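Local atomic coordinates of transketolase (Campylobacter jejuni, PDB entry 3L84), a protein that belongs to the transketolase family of thiamine diphosphate-binding proteins and pairs two parallel-sheet alpha/beta domains with a C-terminal domain. Residues 43-48 / 219-224; 435-440 / 466-471. All coordinates share one frame; numbering follows the deposited sequence.

Contact 1. Residues 43-48 / 219-224; sequences SYHLKH and EINKAL
Helix 217-228 makes the beta-alpha-beta crossover between the adjacent parallel strands 208-213 and 234-239, and the loop that follows helix 30-42 docks on it where H45 reaches across to N221 and L224. The case illustrates how one imidazole can serve a polar and an apolar partner at once, using its rim for the first and its face for the second. At the rim, NE2 of H45 donates to OD1 of N221 over 2.8 Å, with an N-H...O angle of 152°. The oxygen lies close to the imidazole plane, whereas the donor is tilted 25° from the plane of the amide, and ring and amide are not coplanar. With CG anti to the backbone N (chi1 -176°), the end of N221 comes nearer the histidine than the direction of its CB would suggest. Over the face, CB of L224 sits almost centrally, 4.0 Å from the centroid of the H45 ring and close to the ring normal, a CH-pi contact. The leucine adds a second touch through its CD1 branch, which comes to 3.7 Å from CD2 of H45. Since N221 and L224 are three positions apart, both project from the same side of the helix and grip the ring together. The bond from NE2 leaves ND1 of H45 to face NZ of K228, farther along the same helix, consistent with ND1 acting as acceptor; two polar partners and the leucine restrict the ring's rotation. I220 packs on D37, I38 and V41 of helix 30-42 and, with A223, on I212 of strand 208-213. The arrangement is that of a loop docked on the crossover helix of a parallel alpha/beta domain.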
loop_
_atom_site.group_PDB
_atom_site.type_symbol
_atom_site.label_atom_id
_atom_site.label_comp_id
_atom_site.label_asym_id
_atom_site.label_seq_id
_atom_site.Cartn_x
_atom_site.Cartn_y
_atom_site.Cartn_z
ATOM N N SER A 43 -13.949 31.089 5.992
ATOM C CA SER A 43 -14.182 31.892 4.790
ATOM C C SER A 43 -13.683 33.343 4.914
ATOM O O SER A 43 -13.370 33.975 3.901
ATOM C CB SER A 43 -15.659 31.890 4.378
ATOM O OG SER A 43 -16.455 32.694 5.232
ATOM N N TYR A 44 -13.605 33.874 6.132
ATOM C CA TYR A 44 -13.108 35.235 6.370
ATOM C C TYR A 44 -11.601 35.309 6.373
ATOM O O TYR A 44 -11.047 36.397 6.296
ATOM C CB TYR A 44 -13.648 35.764 7.709
ATOM C CG TYR A 44 -15.118 36.074 7.677
ATOM C CD1 TYR A 44 -15.560 37.377 7.440
ATOM C CD2 TYR A 44 -16.069 35.069 7.821
ATOM C CE1 TYR A 44 -16.892 37.666 7.377
ATOM C CE2 TYR A 44 -17.425 35.360 7.756
ATOM C CZ TYR A 44 -17.832 36.667 7.540
ATOM O OH TYR A 44 -19.166 36.976 7.481
ATOM N N HIS A 45 -10.938 34.164 6.535
ATOM C CA HIS A 45 -9.480 34.117 6.573
ATOM C C HIS A 45 -8.853 33.686 5.243
ATOM O O HIS A 45 -7.732 34.083 4.935
ATOM C CB HIS A 45 -9.030 33.139 7.664
ATOM C CG HIS A 45 -9.341 33.609 9.043
ATOM N ND1 HIS A 45 -8.427 34.288 9.814
ATOM C CD2 HIS A 45 -10.472 33.522 9.772
ATOM C CE1 HIS A 45 -8.989 34.587 10.977
ATOM N NE2 HIS A 45 -10.238 34.150 10.972
ATOM N N LEU A 46 -9.553 32.861 4.487
ATOM C CA LEU A 46 -9.013 32.268 3.275
ATOM C C LEU A 46 -8.793 33.336 2.225
ATOM O O LEU A 46 -9.698 34.149 1.934
ATOM C CB LEU A 46 -10.006 31.227 2.747
ATOM C CG LEU A 46 -9.508 30.247 1.703
ATOM C CD1 LEU A 46 -8.532 29.273 2.374
ATOM C CD2 LEU A 46 -10.647 29.508 1.045
ATOM N N LYS A 47 -7.589 33.347 1.657
ATOM C CA LYS A 47 -7.232 34.264 0.596
ATOM C C LYS A 47 -7.249 33.476 -0.716
ATOM O O LYS A 47 -6.506 32.488 -0.884
ATOM C CB LYS A 47 -5.850 34.813 0.884
ATOM C CG LYS A 47 -5.358 35.861 -0.074
ATOM C CD LYS A 47 -3.859 36.080 0.117
ATOM C CE LYS A 47 -3.055 34.885 -0.352
ATOM N NZ LYS A 47 -1.684 35.241 -0.606
ATOM N N HIS A 48 -8.127 33.857 -1.617
ATOM C CA HIS A 48 -8.376 33.113 -2.851
ATOM C C HIS A 48 -9.150 33.965 -3.834
ATOM O O HIS A 48 -9.857 34.895 -3.441
ATOM C CB HIS A 48 -9.114 31.792 -2.543
ATOM C CG HIS A 48 -10.518 31.911 -2.015
ATOM N ND1 HIS A 48 -10.898 32.604 -0.873
ATOM C CD2 HIS A 48 -11.634 31.310 -2.471
ATOM C CE1 HIS A 48 -12.206 32.446 -0.690
ATOM N NE2 HIS A 48 -12.669 31.647 -1.638
ATOM N N GLU A 219 -14.263 31.203 19.389
ATOM C CA GLU A 219 -13.112 30.327 19.643
ATOM C C GLU A 219 -12.450 29.906 18.318
ATOM O O GLU A 219 -11.221 29.851 18.213
ATOM C CB GLU A 219 -13.536 29.055 20.380
ATOM C CG GLU A 219 -13.921 29.240 21.825
ATOM C CD GLU A 219 -14.216 27.919 22.522
ATOM O OE1 GLU A 219 -13.429 26.943 22.327
ATOM O OE2 GLU A 219 -15.218 27.855 23.294
ATOM N N ILE A 220 -13.256 29.661 17.288
ATOM C CA ILE A 220 -12.710 29.281 15.976
ATOM C C ILE A 220 -11.866 30.421 15.423
ATOM O O ILE A 220 -10.740 30.221 14.964
ATOM C CB ILE A 220 -13.809 28.941 14.963
ATOM C CG1 ILE A 220 -14.664 27.760 15.428
ATOM C CG2 ILE A 220 -13.192 28.652 13.588
ATOM C CD1 ILE A 220 -16.074 27.662 14.787
ATOM N N ASN A 221 -12.407 31.639 15.472
ATOM C CA ASN A 221 -11.713 32.799 14.949
ATOM C C ASN A 221 -10.393 33.025 15.700
ATOM O O ASN A 221 -9.353 33.218 15.066
ATOM C CB ASN A 221 -12.582 34.044 15.003
ATOM C CG ASN A 221 -11.922 35.211 14.376
ATOM O OD1 ASN A 221 -11.641 35.213 13.187
ATOM N ND2 ASN A 221 -11.694 36.260 15.167
ATOM N N LYS A 222 -10.428 32.939 17.031
ATOM C CA LYS A 222 -9.234 33.156 17.835
ATOM C C LYS A 222 -8.189 32.074 17.518
ATOM O O LYS A 222 -7.006 32.371 17.430
ATOM C CB LYS A 222 -9.587 33.139 19.327
ATOM C CG LYS A 222 -8.410 33.396 20.241
ATOM C CD LYS A 222 -8.815 33.406 21.708
ATOM C CE LYS A 222 -7.619 33.634 22.604
ATOM N NZ LYS A 222 -8.043 34.089 23.968
ATOM N N ALA A 223 -8.616 30.832 17.342
ATOM C CA ALA A 223 -7.693 29.744 17.026
ATOM C C ALA A 223 -7.027 29.954 15.673
ATOM O O ALA A 223 -5.829 29.728 15.507
ATOM C CB ALA A 223 -8.420 28.381 17.063
ATOM N N LEU A 224 -7.800 30.397 14.704
ATOM C CA LEU A 224 -7.258 30.664 13.382
ATOM C C LEU A 224 -6.273 31.806 13.416
ATOM O O LEU A 224 -5.222 31.731 12.796
ATOM C CB LEU A 224 -8.375 30.917 12.375
ATOM C CG LEU A 224 -9.155 29.674 11.955
ATOM C CD1 LEU A 224 -10.375 30.047 11.092
ATOM C CD2 LEU A 224 -8.260 28.659 11.206
#

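Contact 2. Residues 435-440 / 466-471; sequences HFFIFT and PNFLTF
F437, on strand 436-440, meets F468, in the loop just before strand 469-471; the two strands are parallel but not neighbours in the sheet, and the first segment leads up to this meeting from H435. The imidazole of H435 lies against F437, whose CZ stands 3.3 Å above the histidine plane, over its centre; both ring nitrogens of H435 are hydrogen-bonded, to N399 and S411. F436 points its side chain to the other side of the strand, where its ring meets W483. F437 then turns toward the second segment, its CG anti to the carbonyl carbon (chi1 -66°). Its CD2 and CE2 both come to 3.6 Å from CZ of F468. CD2 lies near the plane of the F468 ring, and the two rings are inclined at 55° with their centroids 5.5 Å apart. Farther along, F439 shares a partner with F468: each makes an edge-to-face pair with F462 of helix 458-464. Helix 418-431 closes the cluster, F437 packing on A425 and F468 on A429. Strand 493-496 runs between 436-440 and 469-471, an arrangement typical of the helix-covered hydrophobic core of a parallel alpha/beta domain.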
loop_
_atom_site.group_PDB
_atom_site.type_symbol
_atom_site.label_atom_id
_atom_site.label_comp_id
_atom_site.label_asym_id
_atom_site.label_seq_id
_atom_site.Cartn_x
_atom_site.Cartn_y
_atom_site.Cartn_z
ATOM N N HIS A 435 3.700 13.457 -12.674
ATOM C CA HIS A 435 4.434 12.990 -11.492
ATOM C C HIS A 435 5.095 11.698 -11.946
ATOM O O HIS A 435 4.444 10.825 -12.544
ATOM C CB HIS A 435 3.439 12.736 -10.352
ATOM C CG HIS A 435 4.005 12.152 -9.087
ATOM N ND1 HIS A 435 3.208 11.947 -7.978
ATOM C CD2 HIS A 435 5.240 11.717 -8.735
ATOM C CE1 HIS A 435 3.931 11.392 -7.010
ATOM N NE2 HIS A 435 5.177 11.240 -7.450
ATOM N N PHE A 436 6.414 11.621 -11.784
ATOM C CA PHE A 436 7.197 10.498 -12.317
ATOM C C PHE A 436 7.635 9.579 -11.196
ATOM O O PHE A 436 8.103 10.027 -10.157
ATOM C CB PHE A 436 8.409 11.062 -13.085
ATOM C CG PHE A 436 8.020 12.144 -14.054
ATOM C CD1 PHE A 436 7.323 11.845 -15.188
ATOM C CD2 PHE A 436 8.272 13.464 -13.780
ATOM C CE1 PHE A 436 6.907 12.818 -16.036
ATOM C CE2 PHE A 436 7.849 14.460 -14.659
ATOM C CZ PHE A 436 7.143 14.141 -15.750
ATOM N N PHE A 437 7.469 8.289 -11.401
ATOM C CA PHE A 437 7.761 7.267 -10.403
ATOM C C PHE A 437 8.958 6.464 -10.850
ATOM O O PHE A 437 8.960 5.925 -11.963
ATOM C CB PHE A 437 6.516 6.361 -10.176
ATOM C CG PHE A 437 5.341 7.081 -9.543
ATOM C CD1 PHE A 437 5.116 6.975 -8.181
ATOM C CD2 PHE A 437 4.512 7.885 -10.290
ATOM C CE1 PHE A 437 4.055 7.668 -7.593
ATOM C CE2 PHE A 437 3.471 8.575 -9.687
ATOM C CZ PHE A 437 3.270 8.456 -8.362
ATOM N N ILE A 438 9.962 6.374 -10.002
ATOM C CA ILE A 438 11.257 5.774 -10.345
ATOM C C ILE A 438 11.363 4.519 -9.492
ATOM O O ILE A 438 11.458 4.610 -8.263
ATOM C CB ILE A 438 12.426 6.744 -10.043
ATOM C CG1 ILE A 438 12.243 8.146 -10.642
ATOM C CG2 ILE A 438 13.756 6.115 -10.430
ATOM C CD1 ILE A 438 11.921 8.198 -12.043
ATOM N N PHE A 439 11.346 3.354 -10.134
ATOM C CA PHE A 439 11.330 2.072 -9.435
ATOM C C PHE A 439 12.518 1.246 -9.886
ATOM O O PHE A 439 12.467 0.651 -10.958
ATOM C CB PHE A 439 10.038 1.321 -9.721
ATOM C CG PHE A 439 8.759 1.999 -9.267
ATOM C CD1 PHE A 439 8.646 2.610 -8.037
ATOM C CD2 PHE A 439 7.643 1.957 -10.065
ATOM C CE1 PHE A 439 7.436 3.171 -7.635
ATOM C CE2 PHE A 439 6.442 2.517 -9.669
ATOM C CZ PHE A 439 6.344 3.128 -8.473
ATOM N N THR A 440 13.540 1.123 -9.054
ATOM C CA THR A 440 14.704 0.343 -9.400
ATOM C C THR A 440 14.598 -1.044 -8.792
ATOM O O THR A 440 13.620 -1.380 -8.090
ATOM C CB THR A 440 16.017 1.023 -8.991
ATOM O OG1 THR A 440 16.199 0.940 -7.572
ATOM C CG2 THR A 440 16.044 2.482 -9.436
ATOM N N PRO A 466 -5.289 2.259 -14.819
ATOM C CA PRO A 466 -5.486 3.238 -15.884
ATOM C C PRO A 466 -4.633 4.488 -15.752
ATOM O O PRO A 466 -4.207 4.844 -14.647
ATOM C CB PRO A 466 -6.986 3.570 -15.769
ATOM C CG PRO A 466 -7.584 2.352 -15.145
ATOM C CD PRO A 466 -6.558 1.905 -14.158
ATOM N N ASN A 467 -4.486 5.209 -16.864
ATOM C CA ASN A 467 -3.844 6.520 -16.881
ATOM C C ASN A 467 -2.412 6.510 -16.328
ATOM O O ASN A 467 -2.011 7.426 -15.640
ATOM C CB ASN A 467 -4.652 7.593 -16.115
ATOM C CG ASN A 467 -5.957 7.934 -16.739
ATOM O OD1 ASN A 467 -6.217 7.598 -17.914
ATOM N ND2 ASN A 467 -6.774 8.675 -16.007
ATOM N N PHE A 468 -1.675 5.466 -16.645
ATOM C CA PHE A 468 -0.268 5.321 -16.309
ATOM C C PHE A 468 0.434 4.752 -17.487
ATOM O O PHE A 468 -0.093 3.824 -18.182
ATOM C CB PHE A 468 -0.030 4.340 -15.152
ATOM C CG PHE A 468 0.626 4.950 -13.951
ATOM C CD1 PHE A 468 -0.148 5.444 -12.962
ATOM C CD2 PHE A 468 2.000 5.133 -13.876
ATOM C CE1 PHE A 468 0.370 6.007 -11.904
ATOM C CE2 PHE A 468 2.540 5.719 -12.720
ATOM C CZ PHE A 468 1.726 6.176 -11.775
ATOM N N LEU A 469 1.626 5.237 -17.743
ATOM C CA LEU A 469 2.554 4.552 -18.641
ATOM C C LEU A 469 3.587 3.814 -17.803
ATOM O O LEU A 469 4.117 4.397 -16.869
ATOM C CB LEU A 469 3.249 5.546 -19.550
ATOM C CG LEU A 469 2.327 6.336 -20.466
ATOM C CD1 LEU A 469 3.141 7.315 -21.317
ATOM C CD2 LEU A 469 1.493 5.411 -21.374
ATOM N N THR A 470 3.882 2.570 -18.122
ATOM C CA THR A 470 4.833 1.806 -17.333
ATOM C C THR A 470 5.988 1.476 -18.280
ATOM O O THR A 470 5.891 0.549 -19.098
ATOM C CB THR A 470 4.225 0.538 -16.747
ATOM O OG1 THR A 470 3.036 0.916 -16.012
ATOM C CG2 THR A 470 5.174 -0.185 -15.783
ATOM N N PHE A 471 7.088 2.201 -18.173
ATOM C CA PHE A 471 8.252 1.990 -19.034
ATOM C C PHE A 471 9.231 1.038 -18.394
ATOM O O PHE A 471 9.583 1.209 -17.224
ATOM C CB PHE A 471 8.967 3.293 -19.312
ATOM C CG PHE A 471 8.187 4.254 -20.139
ATOM C CD1 PHE A 471 8.061 4.067 -21.496
ATOM C CD2 PHE A 471 7.557 5.336 -19.556
ATOM C CE1 PHE A 471 7.372 4.986 -22.277
ATOM C CE2 PHE A 471 6.865 6.239 -20.355
ATOM C CZ PHE A 471 6.790 6.034 -21.693
#

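How the contacts relate
Contacts 1 and 2 follow one another along the chain and fall in two different domains, the thiamine diphosphate-binding and the pyrimidine-binding one. Their centres are about 39 Å apart and their nearest atoms about 23 Å, so neither touches the other. Each belongs to a parallel alpha/beta domain, yet at different depths: contact 1 lies about 28 Å from the centre of the chain and is partly buried, whereas contact 2 lies about 12 Å from it, with both touching residues buried. Contact 1 involves a crossover helix of the five-stranded parallel sheet, contact 2 a strand of the six-stranded one. The second subunit packs on P466 and N467, beside the aromatic pair, through its E603 and F605; no other chain touches the segments of contact 1.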